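Local coordinates for protein endo-1,4-beta-xylanase C (Paenibacillus barcinonensis, PDB 4XUR) that cleaves internal beta-1,4-xylosidic linkages of xylan, and grips that polysaccharide through the CBM22-2 binding domain described here, at residues 18-23 with 48-53; 56-61 with 158-163; 92-97 with 147-152. All blocks are in the same frame, centred on the assembly; numbering follows the deposited sequence.

Contact 1 of 3, residues 18-23 with 48-53. Unlike the reference sequence in segment 18-23: Asp19 (reference Tyr). With CA (calcium ion), chain G.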
loop_
_atom_site.group_PDB
_atom_site.type_symbol
_atom_site.label_atom_id
_atom_site.label_comp_id
_atom_site.label_asym_id
_atom_site.label_seq_id
_atom_site.Cartn_x
_atom_site.Cartn_y
_atom_site.Cartn_z
ATOM N N ALA A 18 -4.705 0.725 10.725
ATOM C CA ALA A 18 -5.814 1.199 9.984
ATOM C C ALA A 18 -6.845 0.097 9.635
ATOM O O ALA A 18 -6.529 -0.826 8.909
ATOM C CB ALA A 18 -5.355 1.914 8.680
ATOM N N ASP A 19 -8.043 0.236 10.213
ATOM C CA ASP A 19 -9.090 -0.755 9.978
ATOM C C ASP A 19 -10.274 -0.134 9.238
ATOM O O ASP A 19 -11.162 -0.850 8.828
ATOM C CB ASP A 19 -9.520 -1.475 11.269
ATOM C CG ASP A 19 -10.154 -0.501 12.297
ATOM O OD1 ASP A 19 -10.659 0.580 11.927
ATOM O OD2 ASP A 19 -10.151 -0.825 13.480
ATOM N N PHE A 20 -10.232 1.196 9.027
ATOM C CA PHE A 20 -11.227 1.939 8.276
ATOM C C PHE A 20 -12.670 1.866 8.780
ATOM O O PHE A 20 -13.573 2.335 8.112
ATOM C CB PHE A 20 -11.201 1.528 6.773
ATOM C CG PHE A 20 -9.836 1.673 6.209
ATOM C CD1 PHE A 20 -9.357 2.963 5.911
ATOM C CD2 PHE A 20 -9.066 0.602 6.007
ATOM C CE1 PHE A 20 -8.061 3.133 5.447
ATOM C CE2 PHE A 20 -7.727 0.737 5.500
ATOM C CZ PHE A 20 -7.257 1.995 5.228
ATOM N N GLU A 21 -12.839 1.434 10.009
ATOM C CA GLU A 21 -14.197 1.159 10.526
ATOM C C GLU A 21 -14.910 2.429 10.907
ATOM O O GLU A 21 -16.177 2.443 10.963
ATOM C CB GLU A 21 -14.121 0.169 11.671
ATOM C CG GLU A 21 -13.750 -1.258 11.261
ATOM C CD GLU A 21 -14.587 -1.829 10.108
ATOM O OE1 GLU A 21 -15.836 -1.903 10.235
ATOM O OE2 GLU A 21 -14.023 -2.234 9.057
ATOM N N ASP A 22 -14.142 3.488 11.196
ATOM C CA ASP A 22 -14.669 4.829 11.378
ATOM C C ASP A 22 -15.101 5.549 10.094
ATOM O O ASP A 22 -15.578 6.691 10.170
ATOM C CB ASP A 22 -13.661 5.710 12.149
ATOM C CG ASP A 22 -12.288 5.830 11.458
ATOM O OD1 ASP A 22 -12.175 5.537 10.228
ATOM O OD2 ASP A 22 -11.295 6.182 12.138
ATOM N N GLY A 23 -14.815 4.985 8.918
ATOM C CA GLY A 23 -15.183 5.573 7.644
ATOM C C GLY A 23 -14.269 6.632 7.101
ATOM O O GLY A 23 -14.588 7.299 6.097
ATOM N N ARG A 48 -15.899 -2.331 6.571
ATOM C CA ARG A 48 -15.294 -1.237 5.819
ATOM C C ARG A 48 -13.842 -1.524 5.444
ATOM O O ARG A 48 -13.125 -2.238 6.173
ATOM C CB ARG A 48 -15.399 0.078 6.592
ATOM C CG ARG A 48 -16.860 0.407 6.967
ATOM C CD ARG A 48 -17.118 1.837 7.283
ATOM N NE ARG A 48 -18.477 1.999 7.837
ATOM C CZ ARG A 48 -18.957 3.124 8.349
ATOM N NH1 ARG A 48 -18.235 4.224 8.357
ATOM N NH2 ARG A 48 -20.193 3.135 8.828
ATOM N N SER A 49 -13.444 -0.959 4.307
ATOM C CA SER A 49 -12.067 -1.158 3.787
ATOM C C SER A 49 -11.785 -0.082 2.790
ATOM O O SER A 49 -12.616 0.737 2.494
ATOM C CB SER A 49 -11.952 -2.563 3.212
ATOM O OG SER A 49 -12.782 -2.729 2.074
ATOM N N LEU A 50 -10.550 -0.051 2.241
ATOM C CA LEU A 50 -10.166 1.004 1.363
ATOM C C LEU A 50 -10.064 0.472 -0.032
ATOM O O LEU A 50 -9.216 -0.357 -0.331
ATOM C CB LEU A 50 -8.782 1.548 1.802
ATOM C CG LEU A 50 -8.259 2.711 0.937
ATOM C CD1 LEU A 50 -9.253 3.851 0.875
ATOM C CD2 LEU A 50 -6.903 3.125 1.503
ATOM N N LYS A 51 -10.974 0.942 -0.925
ATOM C CA LYS A 51 -10.997 0.558 -2.296
ATOM C C LYS A 51 -10.228 1.532 -3.142
ATOM O O LYS A 51 -10.460 2.728 -3.039
ATOM C CB LYS A 51 -12.420 0.441 -2.826
ATOM C CG LYS A 51 -12.500 -0.155 -4.255
ATOM C CD LYS A 51 -13.947 -0.187 -4.815
ATOM C CE LYS A 51 -13.962 -1.055 -6.102
ATOM N NZ LYS A 51 -15.287 -1.640 -6.423
ATOM N N THR A 52 -9.329 1.021 -3.967
ATOM C CA THR A 52 -8.670 1.844 -4.987
ATOM C C THR A 52 -9.192 1.381 -6.360
ATOM O O THR A 52 -9.157 0.209 -6.694
ATOM C CB THR A 52 -7.111 1.700 -4.946
ATOM O OG1 THR A 52 -6.664 2.012 -3.627
ATOM C CG2 THR A 52 -6.487 2.591 -5.990
ATOM N N SER A 53 -9.594 2.346 -7.168
ATOM C CA SER A 53 -10.182 2.097 -8.491
ATOM C C SER A 53 -9.764 3.166 -9.437
ATOM O O SER A 53 -9.076 4.126 -9.052
ATOM C CB SER A 53 -11.737 2.061 -8.384
ATOM O OG SER A 53 -12.230 3.332 -8.025
HETATM CA CA CA G . -12.011 -2.946 8.071
HETATM O O HOH W 1 -11.255 -4.093 9.792
#

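Contact 2 of 3, residues 56-61 with 158-163. With XYP (beta-D-xylopyranose), chain D.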
loop_
_atom_site.group_PDB
_atom_site.type_symbol
_atom_site.label_atom_id
_atom_site.label_comp_id
_atom_site.label_asym_id
_atom_site.label_seq_id
_atom_site.Cartn_x
_atom_site.Cartn_y
_atom_site.Cartn_z
ATOM N N SER A 56 -4.911 3.353 -13.834
ATOM C CA SER A 56 -4.489 3.290 -15.269
ATOM C C SER A 56 -2.955 3.180 -15.343
ATOM O O SER A 56 -2.351 3.430 -16.414
ATOM C CB SER A 56 -5.000 4.511 -16.018
ATOM O OG SER A 56 -4.484 5.739 -15.585
ATOM N N GLU A 57 -2.340 2.815 -14.227
ATOM C CA GLU A 57 -0.954 2.406 -14.194
ATOM C C GLU A 57 -0.780 1.309 -13.129
ATOM O O GLU A 57 -1.616 1.153 -12.214
ATOM C CB GLU A 57 -0.034 3.600 -13.867
ATOM C CG GLU A 57 -0.114 4.828 -14.750
ATOM C CD GLU A 57 0.432 4.653 -16.167
ATOM O OE1 GLU A 57 1.062 3.641 -16.482
ATOM O OE2 GLU A 57 0.171 5.574 -17.014
ATOM N N THR A 58 0.274 0.496 -13.273
ATOM C CA THR A 58 0.527 -0.581 -12.309
ATOM C C THR A 58 0.826 0.061 -10.979
ATOM O O THR A 58 0.524 -0.511 -9.932
ATOM C CB THR A 58 1.789 -1.449 -12.649
ATOM O OG1 THR A 58 2.942 -0.591 -12.711
ATOM C CG2 THR A 58 1.622 -2.193 -13.958
ATOM N N TYR A 59 1.431 1.257 -11.040
ATOM C CA TYR A 59 1.865 1.958 -9.827
ATOM C C TYR A 59 0.779 2.777 -9.088
ATOM O O TYR A 59 1.066 3.335 -8.005
ATOM C CB TYR A 59 3.106 2.809 -10.132
ATOM C CG TYR A 59 2.942 3.912 -11.123
ATOM C CD1 TYR A 59 2.378 5.130 -10.758
ATOM C CD2 TYR A 59 3.381 3.759 -12.454
ATOM C CE1 TYR A 59 2.236 6.165 -11.686
ATOM C CE2 TYR A 59 3.251 4.805 -13.384
ATOM C CZ TYR A 59 2.682 5.999 -12.982
ATOM O OH TYR A 59 2.536 7.056 -13.887
ATOM N N HIS A 60 -0.417 2.855 -9.645
ATOM C CA HIS A 60 -1.572 3.400 -8.931
ATOM C C HIS A 60 -1.984 2.462 -7.802
ATOM O O HIS A 60 -2.129 1.257 -7.993
ATOM C CB HIS A 60 -2.749 3.649 -9.900
ATOM C CG HIS A 60 -2.486 4.714 -10.876
ATOM N ND1 HIS A 60 -3.344 4.996 -11.932
ATOM C CD2 HIS A 60 -1.494 5.619 -10.953
ATOM C CE1 HIS A 60 -2.852 6.014 -12.622
ATOM N NE2 HIS A 60 -1.738 6.415 -12.049
ATOM N N GLY A 61 -2.212 3.034 -6.633
ATOM C CA GLY A 61 -2.537 2.278 -5.436
ATOM C C GLY A 61 -2.604 3.150 -4.216
ATOM O O GLY A 61 -2.212 4.334 -4.291
ATOM N N GLU A 158 -5.213 -4.311 -18.959
ATOM C CA GLU A 158 -6.387 -4.433 -18.093
ATOM C C GLU A 158 -6.184 -5.194 -16.804
ATOM O O GLU A 158 -6.637 -4.723 -15.719
ATOM C CB GLU A 158 -7.450 -5.180 -18.852
ATOM C CG GLU A 158 -8.626 -5.684 -17.968
ATOM C CD GLU A 158 -9.884 -5.950 -18.740
ATOM O OE1 GLU A 158 -10.959 -6.066 -18.077
ATOM O OE2 GLU A 158 -9.871 -5.995 -19.980
ATOM N N THR A 159 -5.595 -6.376 -16.886
ATOM C CA THR A 159 -5.417 -7.277 -15.753
ATOM C C THR A 159 -4.503 -6.624 -14.715
ATOM O O THR A 159 -4.664 -6.825 -13.512
ATOM C CB THR A 159 -4.801 -8.631 -16.190
ATOM O OG1 THR A 159 -3.736 -8.416 -17.127
ATOM C CG2 THR A 159 -5.832 -9.493 -16.874
ATOM N N ASP A 160 -3.544 -5.843 -15.191
ATOM C CA ASP A 160 -2.635 -5.090 -14.321
ATOM C C ASP A 160 -3.305 -4.013 -13.497
ATOM O O ASP A 160 -2.823 -3.681 -12.375
ATOM C CB ASP A 160 -1.559 -4.354 -15.157
ATOM C CG ASP A 160 -0.575 -5.286 -15.798
ATOM O OD1 ASP A 160 -0.090 -6.280 -15.196
ATOM O OD2 ASP A 160 -0.237 -4.980 -16.959
ATOM N N THR A 161 -4.404 -3.438 -14.007
ATOM C CA THR A 161 -4.965 -2.208 -13.446
ATOM C C THR A 161 -6.313 -2.409 -12.787
ATOM O O THR A 161 -7.114 -1.477 -12.688
ATOM C CB THR A 161 -4.987 -1.041 -14.478
ATOM O OG1 THR A 161 -5.727 -1.453 -15.619
ATOM C CG2 THR A 161 -3.590 -0.591 -14.858
ATOM N N ILE A 162 -6.609 -3.650 -12.415
ATOM C CA ILE A 162 -7.828 -3.929 -11.757
ATOM C C ILE A 162 -7.957 -3.188 -10.420
ATOM O O ILE A 162 -6.946 -2.936 -9.736
ATOM C CB ILE A 162 -8.039 -5.455 -11.474
ATOM C CG1 ILE A 162 -6.842 -6.026 -10.723
ATOM C CG2 ILE A 162 -8.315 -6.194 -12.761
ATOM C CD1 ILE A 162 -7.269 -6.950 -9.625
ATOM N N PRO A 163 -9.203 -2.805 -10.027
ATOM C CA PRO A 163 -9.401 -2.223 -8.704
ATOM C C PRO A 163 -9.169 -3.246 -7.607
ATOM O O PRO A 163 -9.278 -4.461 -7.852
ATOM C CB PRO A 163 -10.876 -1.801 -8.713
ATOM C CG PRO A 163 -11.522 -2.792 -9.647
ATOM C CD PRO A 163 -10.493 -3.085 -10.722
HETATM C C1 XYP D . 5.461 7.620 -10.219
HETATM C C2 XYP D . 6.421 7.184 -11.283
HETATM C C3 XYP D . 6.487 5.693 -11.417
HETATM C C4 XYP D . 6.728 5.067 -10.028
HETATM C C5 XYP D . 5.735 5.604 -9.009
HETATM O O2 XYP D . 6.009 7.778 -12.566
HETATM O O3 XYP D . 7.552 5.299 -12.274
HETATM O O4 XYP D . 6.573 3.683 -10.129
HETATM O O5 XYP D . 5.824 7.017 -8.940
#

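Contact 3 of 3, residues 92-97 with 147-152. With XYP (beta-D-xylopyranose), chain B; XYP (beta-D-xylopyranose), chain D.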
loop_
_atom_site.group_PDB
_atom_site.type_symbol
_atom_site.label_atom_id
_atom_site.label_comp_id
_atom_site.label_asym_id
_atom_site.label_seq_id
_atom_site.Cartn_x
_atom_site.Cartn_y
_atom_site.Cartn_z
ATOM N N VAL A 92 -0.954 -10.949 -8.637
ATOM C CA VAL A 92 0.047 -10.573 -7.626
ATOM C C VAL A 92 -0.279 -9.169 -7.134
ATOM O O VAL A 92 -0.565 -8.274 -7.941
ATOM C CB VAL A 92 1.473 -10.554 -8.252
ATOM C CG1 VAL A 92 2.458 -9.990 -7.272
ATOM C CG2 VAL A 92 1.805 -11.989 -8.735
ATOM N N ILE A 93 -0.178 -8.956 -5.834
ATOM C CA ILE A 93 -0.202 -7.565 -5.294
ATOM C C ILE A 93 1.083 -7.382 -4.483
ATOM O O ILE A 93 1.494 -8.272 -3.791
ATOM C CB ILE A 93 -1.441 -7.317 -4.418
ATOM C CG1 ILE A 93 -2.690 -7.214 -5.283
ATOM C CG2 ILE A 93 -1.330 -5.998 -3.671
ATOM C CD1 ILE A 93 -2.828 -5.923 -6.080
ATOM N N ASN A 94 1.672 -6.206 -4.586
ATOM C CA ASN A 94 2.952 -5.946 -3.938
ATOM C C ASN A 94 2.714 -4.950 -2.828
ATOM O O ASN A 94 1.880 -4.031 -2.948
ATOM C CB ASN A 94 3.935 -5.319 -4.971
ATOM C CG ASN A 94 4.430 -6.329 -6.010
ATOM O OD1 ASN A 94 4.136 -7.530 -5.926
ATOM N ND2 ASN A 94 5.162 -5.845 -7.005
ATOM N N GLY A 95 3.422 -5.116 -1.722
ATOM C CA GLY A 95 3.568 -3.989 -0.756
ATOM C C GLY A 95 4.899 -3.298 -1.034
ATOM O O GLY A 95 5.929 -3.960 -1.180
ATOM N N SER A 96 4.870 -1.959 -1.103
ATOM C CA SER A 96 6.054 -1.154 -1.435
ATOM C C SER A 96 6.230 0.061 -0.537
ATOM O O SER A 96 5.303 0.494 0.164
ATOM C CB SER A 96 5.991 -0.730 -2.877
ATOM O OG SER A 96 5.959 -1.819 -3.754
ATOM N N LEU A 97 7.441 0.614 -0.565
ATOM C CA LEU A 97 7.791 1.786 0.137
ATOM C C LEU A 97 8.164 2.844 -0.850
ATOM O O LEU A 97 8.994 2.579 -1.711
ATOM C CB LEU A 97 8.956 1.562 1.119
ATOM C CG LEU A 97 8.805 0.446 2.144
ATOM C CD1 LEU A 97 10.107 0.378 2.915
ATOM C CD2 LEU A 97 7.605 0.662 3.037
ATOM N N GLU A 147 0.398 -1.985 -4.718
ATOM C CA GLU A 147 0.379 -1.849 -6.174
ATOM C C GLU A 147 0.429 -3.233 -6.814
ATOM O O GLU A 147 0.532 -4.229 -6.154
ATOM C CB GLU A 147 1.564 -1.049 -6.646
ATOM C CG GLU A 147 2.924 -1.702 -6.368
ATOM C CD GLU A 147 4.070 -0.863 -6.843
ATOM O OE1 GLU A 147 3.906 0.006 -7.766
ATOM O OE2 GLU A 147 5.178 -1.072 -6.303
ATOM N N THR A 148 0.331 -3.263 -8.143
ATOM C CA THR A 148 0.619 -4.504 -8.916
ATOM C C THR A 148 2.051 -4.440 -9.504
ATOM O O THR A 148 2.711 -3.403 -9.533
ATOM C CB THR A 148 -0.438 -4.738 -10.015
ATOM O OG1 THR A 148 -0.697 -3.538 -10.741
ATOM C CG2 THR A 148 -1.683 -5.150 -9.383
ATOM N N PRO A 149 2.536 -5.596 -9.944
ATOM C CA PRO A 149 3.974 -5.574 -10.397
ATOM C C PRO A 149 4.268 -4.589 -11.512
ATOM O O PRO A 149 3.521 -4.428 -12.431
ATOM C CB PRO A 149 4.172 -7.027 -10.860
ATOM C CG PRO A 149 3.264 -7.831 -10.007
ATOM C CD PRO A 149 2.025 -6.952 -9.861
ATOM N N TRP A 150 5.417 -3.916 -11.395
ATOM C CA TRP A 150 5.837 -2.833 -12.239
ATOM C C TRP A 150 6.220 -3.177 -13.698
ATOM O O TRP A 150 6.730 -4.248 -13.905
ATOM C CB TRP A 150 7.122 -2.359 -11.529
ATOM C CG TRP A 150 7.980 -1.619 -12.329
ATOM C CD1 TRP A 150 9.229 -2.006 -12.843
ATOM C CD2 TRP A 150 7.728 -0.319 -12.771
ATOM N NE1 TRP A 150 9.740 -0.967 -13.599
ATOM C CE2 TRP A 150 8.833 0.080 -13.570
ATOM C CE3 TRP A 150 6.656 0.545 -12.620
ATOM C CZ2 TRP A 150 8.891 1.324 -14.162
ATOM C CZ3 TRP A 150 6.710 1.735 -13.195
ATOM C CH2 TRP A 150 7.821 2.150 -13.959
ATOM N N LYS A 151 5.980 -2.355 -14.727
ATOM C CA LYS A 151 4.681 -1.759 -15.133
ATOM C C LYS A 151 4.287 -2.189 -16.611
ATOM O O LYS A 151 3.484 -3.110 -16.767
ATOM C CB LYS A 151 4.627 -0.254 -14.980
ATOM C CG LYS A 151 3.316 0.326 -15.512
ATOM C CD LYS A 151 3.281 1.833 -15.598
ATOM C CE LYS A 151 4.681 2.456 -15.715
ATOM N NZ LYS A 151 4.730 3.752 -16.475
ATOM N N GLN A 152 4.748 -1.608 -17.731
ATOM C CA GLN A 152 5.446 -0.381 -18.012
ATOM C C GLN A 152 4.402 0.317 -18.898
ATOM O O GLN A 152 3.799 -0.379 -19.723
ATOM C CB GLN A 152 6.686 -0.712 -18.863
ATOM C CG GLN A 152 7.687 -1.743 -18.296
ATOM C CD GLN A 152 8.072 -2.811 -19.348
ATOM O OE1 GLN A 152 7.195 -3.490 -19.913
ATOM N NE2 GLN A 152 9.370 -2.973 -19.596
HETATM C C1 XYP B . 7.438 2.952 -9.289
HETATM C C2 XYP B . 6.831 1.594 -8.933
HETATM C C3 XYP B . 7.792 0.733 -8.122
HETATM C C4 XYP B . 9.171 0.694 -8.823
HETATM C C5 XYP B . 9.653 2.102 -9.185
HETATM O O2 XYP B . 5.671 1.793 -8.137
HETATM O O3 XYP B . 7.307 -0.580 -7.993
HETATM O O4 XYP B . 10.096 0.084 -7.892
HETATM O O5 XYP B . 8.701 2.744 -10.008
HETATM C C1 XYP D . 5.461 7.620 -10.219
HETATM C C2 XYP D . 6.421 7.184 -11.283
HETATM C C3 XYP D . 6.487 5.693 -11.417
HETATM C C4 XYP D . 6.728 5.067 -10.028
HETATM C C5 XYP D . 5.735 5.604 -9.009
HETATM O O2 XYP D . 6.009 7.778 -12.566
HETATM O O3 XYP D . 7.552 5.299 -12.274
HETATM O O4 XYP D . 6.573 3.683 -10.129
HETATM O O5 XYP D . 5.824 7.017 -8.940
#

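Contact 1 of 3, residues 18-23 with 48-53
The calcium site of this beta-sandwich carbohydrate-binding module joins Asp19 and Glu21 of a loop to Arg48 at the start of strand 48-53, a worked example of a metal pinning a loop to a sheet. Across the contact the ion takes the backbone carbonyl of Asp19 (O to calcium 2.4 Å), one carboxylate oxygen of Glu21 (OE2 to calcium 2.4 Å) and the carbonyl of Arg48 (O to calcium 2.3 Å). A water completes this share, and Ser46 OG with both carboxylate oxygens of Asp167 brings the count to seven ligands. Asp19 (tyrosine in the reference sequence) coordinates through its main chain; its OD1 accepts from Glu21 N at 3.0 Å in an Asx turn. The Glu21 chain bends at chi2 (-50°) and swings its carboxylate back to the metal. There OE2 does double duty, receiving Arg48 N at 3.1 Å on its syn side in a bent bond (141°), so that the ligand is held from the protein as well as from the ion. Next along the strand the packing turns apolar: the CB of Leu50 sits over one face of the Phe20 ring, 3.9 Å from its centroid, in a CH-pi contact, while Trp28 also meets that ring. A type I turn runs from Phe20 to Gly23, and the side chain of Arg48 stretches out along it, one guanidinium face lying over Glu21 O. At the edge of that guanidinium, in its plane, Gly23 CA approaches Arg48 NH1 to 3.4 Å.

Contact 2 of 3, residues 56-61 with 158-163
Light van der Waals packing between two surface loops brings Thr161 against Glu57 and Asp160 against Thr58, beside the xylan-binding groove. The methyl CG2 of Thr161 reaches the backbone of the other loop, 3.7 Å from Glu57 N; its hydroxyl turns to Thr157 O. Alongside, CG2 of Thr58 rests on CB of Asp160 at 4.0 Å, the side chains pointing the same way, while the Asp160 carboxylate bonds Thr157. Within 56-61 a type I turn spans Glu57 to His60, and Ser56 N donates nearly straight to His60 ND1 at 3.0 Å (173°). Glu57 CB lies over the centre of the His60 ring and toward the rim of one Tyr59 face; a xylose lies over the opposite face, its C3 3.7 Å above the Tyr59 ring plane. CG of Tyr59 sits between the backbone N and the carbonyl carbon (chi1 63°), which turns the ring out to the sugar. A serine in place of Tyr59 would probably leave this xylose without its aromatic platform and Glu57 CB packed on His60 alone. The direct contact is apolar; polar joining falls to Arg55, which bonds His60 O on one loop and Asp160 O and Ile162 O on the other.

Contact 3 of 3, residues 92-97 with 147-152
Glu147, the last residue of strand 139-147, pairs with Asn94 in an antiparallel hydrogen-bonded pair: Asn94 N reaches Glu147 O at 2.8 Å, almost straight at 176°, and Glu147 N returns to Asn94 O at 3.1 Å. Its side chain, with CG between the backbone N and the carbonyl carbon (chi1 64°) and extended beyond, carries the carboxylate past CB of Asn94 into the sugar groove. There OE1 takes the O2 hydroxyl of one xylose at 2.5 Å and OE2 takes its O3 hydroxyl at 2.8 Å, a two-pronged grip on a vicinal diol. Ser96 OG donates to the anti side of Glu147 OE2 at 2.8 Å, a second-shell bond that limits how the carboxylate can turn. Thr148 next sets its methyl CG2 against Ile93 CD1 at 3.6 Å, while its OG1 donates to Asp160 O. Pro149 lays CG on Val92 CG1 at 3.6 Å and meets the side-chain ND2 of Asn94 with its CA. Trp150, in the loop beyond the strand, offers a ring face to the same xylose that Glu147 holds, CE3 lying 3.8 Å from the sugar C2; Lys151 CB backs the other face. In the four-stranded antiparallel sheet, strand 90-101 lies between 139-147 and 109-119, and Asn94 OD1 spans toward the latter by bonding Ser115 OG.

From the N terminus, contact 1 comes first, closing the stretch between strand 16-18 and strand 48-53 at the calcium site beside the sheet that holds 48-53. Contact 2 opens only afterwards and closes a far longer excursion, bringing the loop before strand 63-65 to the one before strand 164-173; contact 3 is nested inside it, within the four-stranded sheet. Contacts 1 and 2 touch where Pro163 packs on Thr52 and Ser53. Contacts 2 and 3 lie about 9 Å apart between centres, share a xylose and are also tied by a probable bond from Thr148 N to Thr58 O. Contacts 1 and 3 do not touch and stand on opposite sides of the chain's centre, separating metal site from sugar groove.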